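Local atomic coordinates of protein SSD1 (Saccharomyces cerevisiae S288C, PDB entry 7AM1), a protein that binds mRNA untranslated regions and represses translation as a non-enzymatic, pseudonuclease member of the RNase II family. Residues 871-876 with 880-885; 616-621 with 886-891. One frame throughout, in Å; residues are numbered along the deposited sequence.

Interaction 1: 871-876 with 880-885; sequences ETRIEN and IQEIHE
Arg873 and Glu882 cross at about a right angle over the sheet face that carries Ile880. Arg873 NH1 meets Glu882 OE2 at 2.7 Å in a salt bridge, with the guanidinium and carboxylate planes turned 79° apart. At the NE edge of the same guanidinium sits Glu875: Arg873 NE donates to Glu875 OE2 at 2.9 Å, in the guanidinium plane but from above the plane of the carboxylate. CG of Arg873 sits between its backbone N and carbonyl carbon (chi1 63°), and the chain then runs extended across Ile880. CG2 and CD1 of Ile880 lie under one face of the guanidinium. The strands form a beta hairpin at the edge of a five-stranded sheet, where 872-875 is an outermost strand. Arg873 and Ile880 are a hydrogen-bonded pair, and each N donates to the other's O at 2.8 Å. Glu882 N donates to Glu871 O at 2.9 Å. The second carboxylate oxygen of Glu882, OE1, accepts from His884 NE2 at 2.9 Å. With an alanine here, Arg873 NH1 would probably lose this salt-bridge partner and His884 NE2 its acceptor. On the opposite face, Thr872 CG2 touches Gln881 CB at 4.1 Å, while Gln881 OE1 is bonded to Trp782.

Interaction 2: 616-621 with 886-891; sequences DDDVRV and LQKIPI
Val619 and Leu886 make the apolar half of this contact. Leu886 CD1 comes up against both branches of the valine, 3.9 Å from Val619 CG1 and 4.1 Å from Val619 CG2. The two side chains cross at about a right angle. Val619 belongs to the first turn of helix 617-629, in the RNB domain. Leu886 lies in the short connection before strand 888-896. That strand is part of the five-stranded antiparallel sheet with strands 732-741 and 903-908, consistent with the OB-type C-terminal domain of this family. The contact therefore joins an RNB helix start to that sheet. Val619 is buried and also touches Tyr597. Leu886 is partly exposed, but its methyl is in close contact with the valine.

The polar side is looser. Lys888 is also partly exposed, and its chain bends at chi2 (-67°) and again at chi4 (-89°). These bends bring its end to the buried Asp618. The nearest approach is by carbon: Lys888 CE lies 3.3 Å from Asp618 OD2. The amine stands further off, with Lys888 NZ 3.7 Å from Asp618 OD2, a long salt bridge. No hydrogen bond crosses between the two segments. Asp618 has a stronger partner in Arg851, which forms a salt bridge with OD1. Lys888 NZ has a weak hydrogen bond to Thr737 on the neighbouring strand.

The helix start is organised by its own side chains. Asp616 is the N-cap, and its OD1 accepts from Val619 N at 3.0 Å, from above the carboxylate plane. This bond ties the backbone of the valine that meets Leu886.

The chemistry implies close methyl packing beside a longer-range charge attraction. Asp618 is probably stabilised as a carboxylate by Arg851 and Lys888 together, with the lysine likely to contribute mainly through its field.

How the interactions relate
The centres of the two interactions are 18 Å apart. Interaction 2 spans a long stretch of chain, from helix 617-629 to strand 888-896. Interaction 1 falls within that stretch and is a local hairpin of strands 872-875 and 878-884. Strand 878-884 leads into strand 888-896, but the two belong to different five-stranded antiparallel sheets. The sheets also touch by side chains: Ile883 CD1 packs on Ile889 CD1 at 3.7 Å. The centre of interaction 1, at a sheet edge, is about 36 Å from the chain centre, and that of interaction 2 about 22 Å. The passage between the sheets, 885-887, is thus set against the RNB helix at interaction 2.

Interaction 1: 871-876 with 880-885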
loop_
_atom_site.group_PDB
_atom_site.type_symbol
_atom_site.label_atom_id
_atom_site.label_comp_id
_atom_site.label_asym_id
_atom_site.label_seq_id
_atom_site.Cartn_x
_atom_site.Cartn_y
_atom_site.Cartn_z
ATOM N N GLU A 871 30.332 5.800 13.686
ATOM C CA GLU A 871 31.338 6.837 13.463
ATOM C C GLU A 871 31.292 7.781 14.661
ATOM O O GLU A 871 30.349 8.569 14.798
ATOM C CB GLU A 871 31.072 7.574 12.151
ATOM C CG GLU A 871 32.151 8.578 11.756
ATOM C CD GLU A 871 33.505 7.923 11.510
ATOM O OE1 GLU A 871 33.529 6.738 11.113
ATOM O OE2 GLU A 871 34.544 8.589 11.717
ATOM N N THR A 872 32.307 7.708 15.523
ATOM C CA THR A 872 32.285 8.404 16.802
ATOM C C THR A 872 33.588 9.153 17.037
ATOM O O THR A 872 34.608 8.887 16.396
ATOM C CB THR A 872 32.050 7.430 17.968
ATOM O OG1 THR A 872 33.036 6.390 17.928
ATOM C CG2 THR A 872 30.663 6.818 17.899
ATOM N N ARG A 873 33.536 10.103 17.972
ATOM C CA ARG A 873 34.739 10.790 18.419
ATOM C C ARG A 873 34.476 11.481 19.750
ATOM O O ARG A 873 33.340 11.849 20.067
ATOM C CB ARG A 873 35.233 11.811 17.392
ATOM C CG ARG A 873 34.284 12.952 17.121
ATOM C CD ARG A 873 34.758 13.752 15.919
ATOM N NE ARG A 873 34.219 15.107 15.925
ATOM C CZ ARG A 873 33.075 15.468 15.352
ATOM N NH1 ARG A 873 32.329 14.572 14.715
ATOM N NH2 ARG A 873 32.673 16.730 15.419
ATOM N N ILE A 874 35.547 11.643 20.519
ATOM C CA ILE A 874 35.496 12.229 21.852
ATOM C C ILE A 874 36.284 13.530 21.808
ATOM O O ILE A 874 37.501 13.514 21.583
ATOM C CB ILE A 874 36.063 11.266 22.907
ATOM C CG1 ILE A 874 35.218 9.990 22.948
ATOM C CG2 ILE A 874 36.108 11.936 24.283
ATOM C CD1 ILE A 874 35.787 8.895 23.818
ATOM N N GLU A 875 35.596 14.651 22.020
ATOM C CA GLU A 875 36.222 15.972 22.042
ATOM C C GLU A 875 36.075 16.513 23.460
ATOM O O GLU A 875 35.033 17.075 23.813
ATOM C CB GLU A 875 35.575 16.912 21.029
ATOM C CG GLU A 875 35.448 16.347 19.628
ATOM C CD GLU A 875 34.972 17.382 18.626
ATOM O OE1 GLU A 875 34.205 18.287 19.019
ATOM O OE2 GLU A 875 35.381 17.301 17.448
ATOM N N ASN A 876 37.129 16.357 24.267
ATOM C CA ASN A 876 37.037 16.714 25.681
ATOM C C ASN A 876 35.825 15.995 26.270
ATOM O O ASN A 876 35.816 14.761 26.310
ATOM C CB ASN A 876 37.034 18.236 25.845
ATOM C CG ASN A 876 38.460 18.805 25.935
ATOM O OD1 ASN A 876 39.437 18.080 25.730
ATOM N ND2 ASN A 876 38.577 20.100 26.214
ATOM N N ILE A 880 30.621 12.284 20.668
ATOM C CA ILE A 880 29.932 12.638 19.434
ATOM C C ILE A 880 29.806 11.422 18.530
ATOM O O ILE A 880 30.787 10.705 18.297
ATOM C CB ILE A 880 30.671 13.775 18.701
ATOM C CG1 ILE A 880 30.786 15.000 19.609
ATOM C CG2 ILE A 880 29.975 14.101 17.388
ATOM C CD1 ILE A 880 31.523 16.166 18.982
ATOM N N GLN A 881 28.599 11.202 18.008
ATOM C CA GLN A 881 28.349 10.238 16.943
ATOM C C GLN A 881 27.840 10.991 15.721
ATOM O O GLN A 881 26.929 11.819 15.837
ATOM C CB GLN A 881 27.326 9.177 17.362
ATOM C CG GLN A 881 27.068 8.126 16.287
ATOM C CD GLN A 881 25.954 7.165 16.653
ATOM O OE1 GLN A 881 25.265 7.350 17.655
ATOM N NE2 GLN A 881 25.767 6.134 15.833
ATOM N N GLU A 882 28.428 10.710 14.560
ATOM C CA GLU A 882 28.000 11.320 13.308
ATOM C C GLU A 882 26.972 10.429 12.621
ATOM O O GLU A 882 27.187 9.221 12.472
ATOM C CB GLU A 882 29.186 11.549 12.371
ATOM C CG GLU A 882 30.367 12.255 13.000
ATOM C CD GLU A 882 31.457 12.562 11.989
ATOM O OE1 GLU A 882 31.435 11.965 10.888
ATOM O OE2 GLU A 882 32.336 13.396 12.296
ATOM N N ILE A 883 25.858 11.028 12.212
ATOM C CA ILE A 883 24.810 10.347 11.460
ATOM C C ILE A 883 24.825 10.903 10.041
ATOM O O ILE A 883 24.559 12.094 9.829
ATOM C CB ILE A 883 23.431 10.532 12.116
ATOM C CG1 ILE A 883 23.480 10.204 13.615
ATOM C CG2 ILE A 883 22.393 9.665 11.425
ATOM C CD1 ILE A 883 23.789 8.753 13.923
ATOM N N HIS A 884 25.132 10.042 9.071
ATOM C CA HIS A 884 25.206 10.411 7.667
ATOM C C HIS A 884 24.147 9.658 6.875
ATOM O O HIS A 884 23.816 8.512 7.187
ATOM C CB HIS A 884 26.578 10.083 7.055
ATOM C CG HIS A 884 27.719 10.833 7.660
ATOM N ND1 HIS A 884 28.270 11.951 7.071
ATOM C CD2 HIS A 884 28.430 10.616 8.791
ATOM C CE1 HIS A 884 29.263 12.396 7.820
ATOM N NE2 HIS A 884 29.382 11.605 8.870
ATOM N N GLU A 885 23.642 10.292 5.822
ATOM C CA GLU A 885 22.690 9.613 4.953
ATOM C C GLU A 885 23.370 8.436 4.262
ATOM O O GLU A 885 24.517 8.531 3.821
ATOM C CB GLU A 885 22.112 10.599 3.936
ATOM C CG GLU A 885 21.180 11.617 4.582
ATOM C CD GLU A 885 20.663 12.675 3.625
ATOM O OE1 GLU A 885 21.315 12.931 2.590
ATOM O OE2 GLU A 885 19.598 13.259 3.925
HETATM O O HOH W 1 27.596 6.695 13.323
#

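Interaction 2: 616-621 with 886-891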
loop_
_atom_site.group_PDB
_atom_site.type_symbol
_atom_site.label_atom_id
_atom_site.label_comp_id
_atom_site.label_asym_id
_atom_site.label_seq_id
_atom_site.Cartn_x
_atom_site.Cartn_y
_atom_site.Cartn_z
ATOM N N ASP A 616 24.214 -1.218 -5.220
ATOM C CA ASP A 616 24.013 -1.409 -3.787
ATOM C C ASP A 616 22.537 -1.658 -3.496
ATOM O O ASP A 616 21.697 -0.772 -3.686
ATOM C CB ASP A 616 24.529 -0.189 -3.031
ATOM C CG ASP A 616 24.510 -0.384 -1.531
ATOM O OD1 ASP A 616 23.416 -0.593 -0.966
ATOM O OD2 ASP A 616 25.597 -0.348 -0.919
ATOM N N ASP A 617 22.214 -2.867 -3.026
ATOM C CA ASP A 617 20.816 -3.218 -2.802
ATOM C C ASP A 617 20.157 -2.270 -1.807
ATOM O O ASP A 617 18.993 -1.882 -1.982
ATOM C CB ASP A 617 20.700 -4.662 -2.310
ATOM C CG ASP A 617 21.080 -5.678 -3.371
ATOM O OD1 ASP A 617 21.278 -5.288 -4.543
ATOM O OD2 ASP A 617 21.172 -6.874 -3.027
ATOM N N ASP A 618 20.870 -1.912 -0.737
ATOM C CA ASP A 618 20.282 -1.061 0.290
ATOM C C ASP A 618 19.946 0.314 -0.268
ATOM O O ASP A 618 18.861 0.851 -0.017
ATOM C CB ASP A 618 21.236 -0.946 1.477
ATOM C CG ASP A 618 21.409 -2.259 2.209
ATOM O OD1 ASP A 618 20.421 -3.011 2.338
ATOM O OD2 ASP A 618 22.540 -2.552 2.633
ATOM N N VAL A 619 20.872 0.906 -1.026
ATOM C CA VAL A 619 20.621 2.222 -1.600
ATOM C C VAL A 619 19.479 2.154 -2.606
ATOM O O VAL A 619 18.588 3.013 -2.619
ATOM C CB VAL A 619 21.904 2.777 -2.243
ATOM C CG1 VAL A 619 21.640 4.157 -2.831
ATOM C CG2 VAL A 619 23.039 2.817 -1.226
ATOM N N ARG A 620 19.481 1.132 -3.463
ATOM C CA ARG A 620 18.427 1.005 -4.460
ATOM C C ARG A 620 17.057 0.913 -3.801
ATOM O O ARG A 620 16.094 1.538 -4.260
ATOM C CB ARG A 620 18.686 -0.221 -5.334
ATOM C CG ARG A 620 17.807 -0.280 -6.572
ATOM C CD ARG A 620 18.192 -1.447 -7.468
ATOM N NE ARG A 620 18.012 -2.735 -6.806
ATOM C CZ ARG A 620 18.995 -3.501 -6.341
ATOM N NH1 ARG A 620 20.267 -3.139 -6.466
ATOM N NH2 ARG A 620 18.696 -4.650 -5.755
ATOM N N VAL A 621 16.954 0.140 -2.719
ATOM C CA VAL A 621 15.693 0.030 -1.998
ATOM C C VAL A 621 15.336 1.357 -1.347
ATOM O O VAL A 621 14.183 1.804 -1.401
ATOM C CB VAL A 621 15.781 -1.105 -0.960
ATOM C CG1 VAL A 621 14.640 -0.999 0.054
ATOM C CG2 VAL A 621 15.769 -2.456 -1.662
ATOM N N LEU A 886 22.664 7.307 4.216
ATOM C CA LEU A 886 23.109 6.055 3.604
ATOM C C LEU A 886 24.201 5.353 4.401
ATOM O O LEU A 886 24.768 4.365 3.918
ATOM C CB LEU A 886 23.580 6.256 2.156
ATOM C CG LEU A 886 22.499 6.782 1.206
ATOM C CD1 LEU A 886 22.976 6.774 -0.242
ATOM C CD2 LEU A 886 21.209 5.973 1.338
ATOM N N GLN A 887 24.513 5.823 5.606
ATOM C CA GLN A 887 25.408 5.079 6.475
ATOM C C GLN A 887 24.640 3.963 7.178
ATOM O O GLN A 887 23.421 4.024 7.351
ATOM C CB GLN A 887 26.051 6.003 7.510
ATOM N N LYS A 888 25.371 2.925 7.570
ATOM C CA LYS A 888 24.811 1.849 8.376
ATOM C C LYS A 888 24.918 2.224 9.848
ATOM O O LYS A 888 25.911 2.820 10.275
ATOM C CB LYS A 888 25.533 0.529 8.107
ATOM C CG LYS A 888 25.597 0.137 6.637
ATOM C CD LYS A 888 24.207 -0.177 6.095
ATOM C CE LYS A 888 24.234 -0.530 4.610
ATOM N NZ LYS A 888 24.083 0.669 3.729
ATOM N N ILE A 889 23.887 1.889 10.614
ATOM C CA ILE A 889 23.822 2.263 12.026
ATOM C C ILE A 889 23.118 1.152 12.796
ATOM O O ILE A 889 22.135 0.587 12.298
ATOM C CB ILE A 889 23.100 3.608 12.202
ATOM C CG1 ILE A 889 23.053 4.012 13.673
ATOM C CG2 ILE A 889 21.682 3.533 11.651
ATOM C CD1 ILE A 889 22.415 5.368 13.914
ATOM N N PRO A 890 23.571 0.799 14.001
ATOM C CA PRO A 890 22.828 -0.191 14.795
ATOM C C PRO A 890 21.592 0.435 15.429
ATOM O O PRO A 890 21.668 1.495 16.057
ATOM C CB PRO A 890 23.842 -0.644 15.851
ATOM C CG PRO A 890 24.824 0.453 15.937
ATOM C CD PRO A 890 24.869 1.141 14.610
ATOM N N ILE A 891 20.455 -0.240 15.270
ATOM C CA ILE A 891 19.154 0.284 15.666
ATOM C C ILE A 891 18.471 -0.730 16.572
ATOM O O ILE A 891 18.428 -1.926 16.256
ATOM C CB ILE A 891 18.267 0.590 14.441
ATOM C CG1 ILE A 891 18.817 1.789 13.661
ATOM C CG2 ILE A 891 16.816 0.831 14.853
ATOM C CD1 ILE A 891 18.924 3.060 14.468
#